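Long-range contact in Cas13d (PDB 6IV9), which binds a CRISPR RNA and, with its two HEPN domains, governs both the maturation of that RNA and the cleavage of target RNA: residues Lys157-His169 with Ala539-Lys551. The protein carries 2 engineered substitutions. Numbering follows the deposited sequence.
Sequences KRFFGKTFDDNIH and AVDVECELTAGYK. With nucleotides of chain B.
T547 meets the carbonyls at the C-terminal end of helix 152-160 twice: its N donates to F159 O (2.9 Å, 159° at the hydrogen), and its OG1 reaches R158 O at 3.0 Å. With OG1 between its own N and carbonyl carbon (chi1 59°), CG2 is turned toward G161 N. A second polar grip lies at H169, whose NE2 donates to E543 O at 2.8 Å, in the plane of both ring and carbonyl. The other ring nitrogen, ND1, donates its N-H to the syn lone pair of D166 OD1 (2.8 Å), which also accepts from I168 N in an Asx turn; the imidazole is thereby fixed in rotation. Water 1 joins F160 O, E543 OE2 and E545 N.

Among the aromatic groups, F159 CE2 comes over one face of Y550, 3.2 Å from CE1, the rings inclined at 31°. F164 lies over one face of H169, while F160 CE1 packs against L546 CD2 at 3.5 Å. At Y550, an alanine would probably open a gap beside F159 CD2 and CE2 and remove the hydroxyl at the edge of the R158 guanidinium. Helix 511-535 adds M535 against H169 and V542, and N167 makes a weak bond to a cytidine of chain B, the RNA. The 539-551 loop is thus joined to the end of helix 152-160 and the start of helix 168-197 by three bonds, all accepted by backbone carbonyls, with aromatic packing filling in around them.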
ATOM      1  N   LYS A 157     -22.211 -15.736 -11.643  1.00 26.34           N
ATOM      2  CA  LYS A 157     -22.663 -15.508 -13.035  1.00 32.37           C
ATOM      3  C   LYS A 157     -21.763 -14.474 -13.720  1.00 34.65           C
ATOM      4  O   LYS A 157     -21.370 -14.705 -14.826  1.00 33.35           O
ATOM      5  CB  LYS A 157     -24.106 -15.020 -13.040  1.00 33.14           C
ATOM      6  CG  LYS A 157     -25.125 -16.053 -12.602  1.00 45.01           C
ATOM      7  CD  LYS A 157     -26.526 -15.651 -12.954  1.00 48.07           C
ATOM      8  CE  LYS A 157     -27.355 -15.262 -11.757  1.00 55.95           C
ATOM      9  NZ  LYS A 157     -28.548 -14.489 -12.164  1.00 57.50           N
ATOM     10  N   ARG A 158     -21.429 -13.392 -13.036  1.00 30.78           N
ATOM     11  CA  ARG A 158     -20.583 -12.333 -13.632  1.00 33.90           C
ATOM     12  C   ARG A 158     -19.186 -12.862 -13.980  1.00 33.73           C
ATOM     13  O   ARG A 158     -18.690 -12.520 -15.028  1.00 30.12           O
ATOM     14  CB  ARG A 158     -20.515 -11.162 -12.655  1.00 41.05           C
ATOM     15  CG  ARG A 158     -19.427 -10.139 -12.935  1.00 54.90           C
ATOM     16  CD  ARG A 158     -19.295  -9.091 -11.840  1.00 62.45           C
ATOM     17  NE  ARG A 158     -19.754  -7.758 -12.191  1.00 60.21           N
ATOM     18  CZ  ARG A 158     -20.193  -6.847 -11.332  1.00 69.31           C
ATOM     19  NH1 ARG A 158     -19.375  -6.314 -10.442  1.00 49.90           N
ATOM     20  NH2 ARG A 158     -21.450  -6.444 -11.392  1.00 56.90           N
ATOM     21  N   PHE A 159     -18.572 -13.659 -13.114  1.00 27.71           N
ATOM     22  CA  PHE A 159     -17.189 -14.116 -13.379  1.00 27.75           C
ATOM     23  C   PHE A 159     -17.105 -15.444 -14.132  1.00 25.43           C
ATOM     24  O   PHE A 159     -16.126 -15.625 -14.799  1.00 28.81           O
ATOM     25  CB  PHE A 159     -16.415 -14.223 -12.068  1.00 32.43           C
ATOM     26  CG  PHE A 159     -16.108 -12.894 -11.447  1.00 31.46           C
ATOM     27  CD1 PHE A 159     -17.041 -12.256 -10.663  1.00 30.30           C
ATOM     28  CD2 PHE A 159     -14.905 -12.265 -11.677  1.00 38.33           C
ATOM     29  CE1 PHE A 159     -16.765 -11.029 -10.097  1.00 29.49           C
ATOM     30  CE2 PHE A 159     -14.634 -11.034 -11.114  1.00 38.20           C
ATOM     31  CZ  PHE A 159     -15.566 -10.423 -10.328  1.00 31.85           C
ATOM     32  N   PHE A 160     -18.072 -16.338 -13.959  1.00 27.76           N
ATOM     33  CA  PHE A 160     -17.986 -17.681 -14.578  1.00 28.19           C
ATOM     34  C   PHE A 160     -19.148 -17.981 -15.535  1.00 35.32           C
ATOM     35  O   PHE A 160     -19.126 -19.045 -16.113  1.00 36.15           O
ATOM     36  CB  PHE A 160     -17.857 -18.750 -13.492  1.00 28.76           C
ATOM     37  CG  PHE A 160     -16.577 -18.681 -12.707  1.00 28.15           C
ATOM     38  CD1 PHE A 160     -15.406 -19.209 -13.210  1.00 25.97           C
ATOM     39  CD2 PHE A 160     -16.536 -18.079 -11.466  1.00 26.41           C
ATOM     40  CE1 PHE A 160     -14.231 -19.143 -12.489  1.00 28.85           C
ATOM     41  CE2 PHE A 160     -15.358 -18.013 -10.750  1.00 27.04           C
ATOM     42  CZ  PHE A 160     -14.209 -18.541 -11.261  1.00 26.49           C
ATOM     43  N   GLY A 161     -20.149 -17.116 -15.618  1.00 34.67           N
ATOM     44  CA  GLY A 161     -21.282 -17.317 -16.545  1.00 35.73           C
ATOM     45  C   GLY A 161     -22.373 -18.240 -16.024  1.00 41.14           C
ATOM     46  O   GLY A 161     -23.353 -18.427 -16.729  1.00 35.28           O
ATOM     47  N   LYS A 162     -22.209 -18.806 -14.837  1.00 31.34           N
ATOM     48  CA  LYS A 162     -23.252 -19.680 -14.252  1.00 37.06           C
ATOM     49  C   LYS A 162     -23.043 -19.782 -12.742  1.00 35.73           C
ATOM     50  O   LYS A 162     -22.014 -19.352 -12.276  1.00 34.79           O
ATOM     51  CB  LYS A 162     -23.195 -21.071 -14.881  1.00 41.34           C
ATOM     52  CG  LYS A 162     -21.806 -21.673 -14.959  1.00 48.10           C
ATOM     53  CD  LYS A 162     -21.812 -23.109 -15.351  1.00 55.27           C
ATOM     54  CE  LYS A 162     -22.527 -23.973 -14.345  1.00 66.90           C
ATOM     55  NZ  LYS A 162     -23.454 -24.916 -15.012  1.00 81.63           N
ATOM     56  N   THR A 163     -24.035 -20.293 -12.027  1.00 32.31           N
ATOM     57  CA  THR A 163     -23.928 -20.503 -10.564  1.00 33.97           C
ATOM     58  C   THR A 163     -23.314 -21.876 -10.297  1.00 38.09           C
ATOM     59  O   THR A 163     -23.370 -22.700 -11.175  1.00 31.46           O
ATOM     60  CB  THR A 163     -25.280 -20.337  -9.872  1.00 35.66           C
ATOM     61  OG1 THR A 163     -26.097 -21.431 -10.269  1.00 34.29           O
ATOM     62  CG2 THR A 163     -25.935 -19.020 -10.209  1.00 38.08           C
ATOM     63  N   PHE A 164     -22.797 -22.085  -9.096  1.00 31.85           N
ATOM     64  CA  PHE A 164     -22.161 -23.370  -8.749  1.00 32.23           C
ATOM     65  C   PHE A 164     -22.622 -23.815  -7.376  1.00 31.98           C
ATOM     66  O   PHE A 164     -22.804 -22.981  -6.519  1.00 33.22           O
ATOM     67  CB  PHE A 164     -20.642 -23.225  -8.725  1.00 33.43           C
ATOM     68  CG  PHE A 164     -20.047 -22.993 -10.083  1.00 34.51           C
ATOM     69  CD1 PHE A 164     -19.681 -24.057 -10.879  1.00 40.19           C
ATOM     70  CD2 PHE A 164     -19.901 -21.719 -10.581  1.00 36.07           C
ATOM     71  CE1 PHE A 164     -19.156 -23.848 -12.136  1.00 36.93           C
ATOM     72  CE2 PHE A 164     -19.370 -21.511 -11.838  1.00 37.54           C
ATOM     73  CZ  PHE A 164     -19.000 -22.576 -12.608  1.00 37.56           C
ATOM     74  N   ASP A 165     -22.700 -25.126  -7.184  1.00 30.42           N
ATOM     75  CA  ASP A 165     -23.067 -25.711  -5.876  1.00 33.97           C
ATOM     76  C   ASP A 165     -21.795 -26.059  -5.104  1.00 31.18           C
ATOM     77  O   ASP A 165     -21.635 -27.177  -4.698  1.00 31.63           O
ATOM     78  CB  ASP A 165     -23.990 -26.906  -6.032  1.00 42.08           C
ATOM     79  CG  ASP A 165     -25.188 -26.687  -5.149  1.00 62.79           C
ATOM     80  OD1 ASP A 165     -26.302 -26.549  -5.705  1.00 60.59           O
ATOM     81  OD2 ASP A 165     -24.978 -26.560  -3.932  1.00 88.27           O
ATOM     82  N   ASP A 166     -20.930 -25.077  -4.954  1.00 25.61           N
ATOM     83  CA  ASP A 166     -19.652 -25.204  -4.237  1.00 24.34           C
ATOM     84  C   ASP A 166     -19.299 -23.832  -3.672  1.00 25.15           C
ATOM     85  O   ASP A 166     -19.882 -22.851  -4.060  1.00 26.31           O
ATOM     86  CB  ASP A 166     -18.557 -25.806  -5.109  1.00 27.37           C
ATOM     87  CG  ASP A 166     -18.057 -24.908  -6.220  1.00 31.89           C
ATOM     88  OD1 ASP A 166     -17.729 -23.778  -5.935  1.00 30.55           O
ATOM     89  OD2 ASP A 166     -17.987 -25.372  -7.338  1.00 32.58           O
ATOM     90  N   ASN A 167     -18.371 -23.823  -2.746  1.00 24.20           N
ATOM     91  CA  ASN A 167     -17.949 -22.562  -2.098  1.00 23.44           C
ATOM     92  C   ASN A 167     -16.558 -22.169  -2.593  1.00 25.22           C
ATOM     93  O   ASN A 167     -15.936 -21.379  -1.942  1.00 29.55           O
ATOM     94  CB  ASN A 167     -17.999 -22.695  -0.581  1.00 25.57           C
ATOM     95  CG  ASN A 167     -16.861 -23.527  -0.050  1.00 24.42           C
ATOM     96  OD1 ASN A 167     -16.286 -24.313  -0.765  1.00 24.13           O
ATOM     97  ND2 ASN A 167     -16.532 -23.334   1.204  1.00 27.20           N
ATOM     98  N   ILE A 168     -16.071 -22.822  -3.637  1.00 24.03           N
ATOM     99  CA  ILE A 168     -14.707 -22.557  -4.170  1.00 25.50           C
ATOM    100  C   ILE A 168     -14.671 -21.333  -5.084  1.00 23.66           C
ATOM    101  O   ILE A 168     -13.775 -20.544  -4.948  1.00 24.53           O
ATOM    102  CB  ILE A 168     -14.154 -23.801  -4.877  1.00 25.28           C
ATOM    103  CG1 ILE A 168     -14.459 -25.086  -4.105  1.00 29.40           C
ATOM    104  CG2 ILE A 168     -12.676 -23.640  -5.150  1.00 25.43           C
ATOM    105  CD1 ILE A 168     -13.925 -26.329  -4.746  1.00 33.36           C
ATOM    106  N   HIS A 169     -15.626 -21.223  -5.994  1.00 24.85           N
ATOM    107  CA  HIS A 169     -15.620 -20.101  -6.962  1.00 24.64           C
ATOM    108  C   HIS A 169     -15.737 -18.755  -6.243  1.00 21.38           C
ATOM    109  O   HIS A 169     -15.054 -17.847  -6.619  1.00 23.29           O
ATOM    110  CB  HIS A 169     -16.728 -20.277  -8.003  1.00 25.78           C
ATOM    111  CG  HIS A 169     -16.597 -21.503  -8.830  1.00 26.80           C
ATOM    112  ND1 HIS A 169     -16.918 -22.739  -8.358  1.00 28.53           N
ATOM    113  CD2 HIS A 169     -16.193 -21.682 -10.092  1.00 27.48           C
ATOM    114  CE1 HIS A 169     -16.720 -23.623  -9.291  1.00 26.57           C
ATOM    115  NE2 HIS A 169     -16.287 -23.007 -10.353  1.00 28.65           N
ATOM    116  N   ALA A 539      -9.130 -34.645  -8.622  1.00 41.42           N
ATOM    117  CA  ALA A 539     -10.030 -34.928  -7.489  1.00 39.08           C
ATOM    118  C   ALA A 539     -11.230 -33.986  -7.453  1.00 40.25           C
ATOM    119  O   ALA A 539     -12.320 -34.458  -7.194  1.00 38.48           O
ATOM    120  CB  ALA A 539      -9.242 -34.866  -6.218  1.00 43.03           C
ATOM    121  N   VAL A 540     -11.023 -32.691  -7.670  1.00 34.05           N
ATOM    122  CA  VAL A 540     -12.177 -31.755  -7.590  1.00 31.77           C
ATOM    123  C   VAL A 540     -12.864 -31.659  -8.947  1.00 32.06           C
ATOM    124  O   VAL A 540     -14.060 -31.830  -8.990  1.00 33.77           O
ATOM    125  CB  VAL A 540     -11.725 -30.377  -7.084  1.00 30.63           C
ATOM    126  CG1 VAL A 540     -12.880 -29.410  -7.023  1.00 33.51           C
ATOM    127  CG2 VAL A 540     -11.078 -30.501  -5.727  1.00 35.25           C
ATOM    128  N   ASP A 541     -12.103 -31.307  -9.973  1.00 34.28           N
ATOM    129  CA  ASP A 541     -12.595 -31.317 -11.371  1.00 38.54           C
ATOM    130  C   ASP A 541     -13.926 -30.580 -11.533  1.00 42.59           C
ATOM    131  O   ASP A 541     -14.876 -31.212 -11.950  1.00 33.35           O
ATOM    132  CB  ASP A 541     -12.702 -32.750 -11.878  1.00 49.01           C
ATOM    133  CG  ASP A 541     -12.923 -32.840 -13.373  1.00 55.59           C
ATOM    134  OD1 ASP A 541     -12.331 -32.043 -14.098  1.00 52.77           O
ATOM    135  OD2 ASP A 541     -13.691 -33.710 -13.782  1.00 70.04           O
ATOM    136  N   VAL A 542     -13.994 -29.311 -11.151  1.00 34.95           N
ATOM    137  CA  VAL A 542     -15.247 -28.538 -11.367  1.00 32.47           C
ATOM    138  C   VAL A 542     -14.964 -27.518 -12.468  1.00 32.20           C
ATOM    139  O   VAL A 542     -13.832 -27.120 -12.598  1.00 35.85           O
ATOM    140  CB  VAL A 542     -15.758 -27.845 -10.095  1.00 37.61           C
ATOM    141  CG1 VAL A 542     -16.171 -28.843  -9.038  1.00 40.70           C
ATOM    142  CG2 VAL A 542     -14.743 -26.871  -9.545  1.00 36.82           C
ATOM    143  N   GLU A 543     -15.986 -27.155 -13.225  1.00 32.46           N
ATOM    144  CA  GLU A 543     -15.841 -26.177 -14.324  1.00 37.50           C
ATOM    145  C   GLU A 543     -15.466 -24.824 -13.727  1.00 31.94           C
ATOM    146  O   GLU A 543     -16.041 -24.463 -12.729  1.00 33.22           O
ATOM    147  CB  GLU A 543     -17.181 -26.056 -15.038  1.00 46.87           C
ATOM    148  CG  GLU A 543     -17.166 -25.170 -16.261  1.00 56.17           C
ATOM    149  CD  GLU A 543     -18.561 -24.839 -16.766  1.00 71.03           C
ATOM    150  OE1 GLU A 543     -19.469 -25.697 -16.607  1.00 56.75           O
ATOM    151  OE2 GLU A 543     -18.738 -23.728 -17.297  1.00 60.67           O
ATOM    152  N   CYS A 544     -14.483 -24.160 -14.305  1.00 30.15           N
ATOM    153  CA  CYS A 544     -14.100 -22.811 -13.832  1.00 37.93           C
ATOM    154  C   CYS A 544     -13.600 -22.001 -15.021  1.00 34.05           C
ATOM    155  O   CYS A 544     -12.488 -21.554 -14.978  1.00 37.63           O
ATOM    156  CB  CYS A 544     -13.053 -22.880 -12.732  1.00 33.93           C
ATOM    157  SG  CYS A 544     -11.645 -23.923 -13.158  1.00 39.62           S
ATOM    158  N   GLU A 545     -14.437 -21.837 -16.032  1.00 32.65           N
ATOM    159  CA  GLU A 545     -14.040 -21.044 -17.208  1.00 33.08           C
ATOM    160  C   GLU A 545     -14.403 -19.591 -16.914  1.00 27.03           C
ATOM    161  O   GLU A 545     -15.550 -19.288 -16.790  1.00 30.00           O
ATOM    162  CB  GLU A 545     -14.753 -21.560 -18.453  1.00 36.72           C
ATOM    163  CG  GLU A 545     -14.422 -20.769 -19.692  1.00 46.03           C
ATOM    164  CD  GLU A 545     -14.868 -21.395 -21.005  1.00 61.36           C
ATOM    165  OE1 GLU A 545     -14.011 -21.639 -21.858  1.00 71.54           O
ATOM    166  OE2 GLU A 545     -16.069 -21.642 -21.158  1.00 67.74           O
ATOM    167  N   LEU A 546     -13.403 -18.748 -16.771  1.00 28.96           N
ATOM    168  CA  LEU A 546     -13.669 -17.331 -16.485  1.00 30.32           C
ATOM    169  C   LEU A 546     -14.276 -16.705 -17.730  1.00 30.18           C
ATOM    170  O   LEU A 546     -13.877 -17.075 -18.799  1.00 31.13           O
ATOM    171  CB  LEU A 546     -12.341 -16.667 -16.138  1.00 31.85           C
ATOM    172  CG  LEU A 546     -11.807 -17.013 -14.756  1.00 31.37           C
ATOM    173  CD1 LEU A 546     -10.332 -16.725 -14.667  1.00 34.64           C
ATOM    174  CD2 LEU A 546     -12.572 -16.266 -13.689  1.00 32.11           C
ATOM    175  N   THR A 547     -15.149 -15.720 -17.541  1.00 28.56           N
ATOM    176  CA  THR A 547     -15.796 -14.974 -18.646  1.00 33.70           C
ATOM    177  C   THR A 547     -14.756 -14.084 -19.330  1.00 37.02           C
ATOM    178  O   THR A 547     -13.724 -13.844 -18.748  1.00 34.37           O
ATOM    179  CB  THR A 547     -17.081 -14.275 -18.211  1.00 33.78           C
ATOM    180  OG1 THR A 547     -16.779 -13.376 -17.156  1.00 35.21           O
ATOM    181  CG2 THR A 547     -18.135 -15.253 -17.754  1.00 36.23           C
ATOM    182  N   ALA A 548     -15.117 -13.531 -20.478  1.00 35.48           N
ATOM    183  CA  ALA A 548     -14.165 -12.846 -21.372  1.00 40.37           C
ATOM    184  C   ALA A 548     -13.425 -11.708 -20.670  1.00 34.81           C
ATOM    185  O   ALA A 548     -12.252 -11.575 -20.896  1.00 36.76           O
ATOM    186  CB  ALA A 548     -14.900 -12.347 -22.581  1.00 41.69           C
ATOM    187  N   GLY A 549     -14.093 -10.945 -19.822  1.00 41.25           N
ATOM    188  CA  GLY A 549     -13.429  -9.820 -19.136  1.00 44.13           C
ATOM    189  C   GLY A 549     -12.354 -10.240 -18.142  1.00 40.75           C
ATOM    190  O   GLY A 549     -11.564  -9.412 -17.778  1.00 32.98           O
ATOM    191  N   TYR A 550     -12.381 -11.492 -17.704  1.00 34.79           N
ATOM    192  CA  TYR A 550     -11.502 -11.980 -16.617  1.00 29.45           C
ATOM    193  C   TYR A 550     -10.489 -13.039 -17.049  1.00 26.65           C
ATOM    194  O   TYR A 550      -9.894 -13.644 -16.193  1.00 26.19           O
ATOM    195  CB  TYR A 550     -12.397 -12.506 -15.509  1.00 33.09           C
ATOM    196  CG  TYR A 550     -13.332 -11.459 -14.987  1.00 34.81           C
ATOM    197  CD1 TYR A 550     -12.848 -10.414 -14.232  1.00 36.94           C
ATOM    198  CD2 TYR A 550     -14.681 -11.498 -15.259  1.00 37.76           C
ATOM    199  CE1 TYR A 550     -13.685  -9.444 -13.725  1.00 41.53           C
ATOM    200  CE2 TYR A 550     -15.535 -10.536 -14.761  1.00 45.32           C
ATOM    201  CZ  TYR A 550     -15.036  -9.503 -13.992  1.00 46.89           C
ATOM    202  OH  TYR A 550     -15.852  -8.546 -13.481  1.00 46.71           O
ATOM    203  N   LYS A 551     -10.228 -13.150 -18.344  1.00 29.21           N
ATOM    204  CA  LYS A 551      -9.296 -14.159 -18.910  1.00 29.92           C
ATOM    205  C   LYS A 551      -7.876 -13.960 -18.384  1.00 28.42           C
ATOM    206  O   LYS A 551      -7.140 -14.910 -18.320  1.00 28.05           O
ATOM    207  CB  LYS A 551      -9.256 -14.046 -20.427  1.00 41.50           C
ATOM    208  CG  LYS A 551     -10.569 -14.383 -21.090  1.00 51.54           C
ATOM    209  CD  LYS A 551     -11.031 -15.745 -20.721  1.00 65.82           C
ATOM    210  CE  LYS A 551     -11.864 -16.388 -21.805  1.00 61.55           C
ATOM    211  NZ  LYS A 551     -12.731 -17.427 -21.216  1.00 68.87           N
TER
ATOM    212  P     C B  24     -13.041 -14.578   3.199  1.00 26.74           P
ATOM    213  OP1   C B  24     -12.934 -13.309   2.468  1.00 29.99           O
ATOM    214  OP2   C B  24     -13.136 -14.695   4.627  1.00 24.03           O
ATOM    215  O5'   C B  24     -14.374 -15.285   2.668  1.00 24.13           O
ATOM    216  C5'   C B  24     -14.928 -14.925   1.401  1.00 23.72           C
ATOM    217  C4'   C B  24     -16.153 -15.751   1.103  1.00 23.23           C
ATOM    218  O4'   C B  24     -15.780 -17.130   0.847  1.00 23.86           O
ATOM    219  C3'   C B  24     -17.134 -15.842   2.231  1.00 22.84           C
ATOM    220  O3'   C B  24     -17.930 -14.693   2.224  1.00 23.02           O
ATOM    221  C2'   C B  24     -17.914 -17.100   1.855  1.00 23.44           C
ATOM    222  O2'   C B  24     -18.872 -16.840   0.847  1.00 26.52           O
ATOM    223  C1'   C B  24     -16.786 -17.991   1.371  1.00 24.06           C
ATOM    224  N1    C B  24     -16.174 -18.873   2.400  1.00 24.95           N
ATOM    225  C2    C B  24     -16.729 -20.150   2.603  1.00 24.40           C
ATOM    226  O2    C B  24     -17.734 -20.474   1.948  1.00 25.50           O
ATOM    227  N3    C B  24     -16.178 -20.971   3.529  1.00 24.17           N
ATOM    228  C4    C B  24     -15.067 -20.592   4.183  1.00 25.57           C
ATOM    229  N4    C B  24     -14.505 -21.455   5.034  1.00 26.52           N
ATOM    230  C5    C B  24     -14.470 -19.313   3.975  1.00 23.96           C
ATOM    231  C6    C B  24     -15.060 -18.488   3.093  1.00 23.91           C
TER
HETATM  232  O   HOH W   1     -17.409 -21.716 -15.723  1.00 39.84           O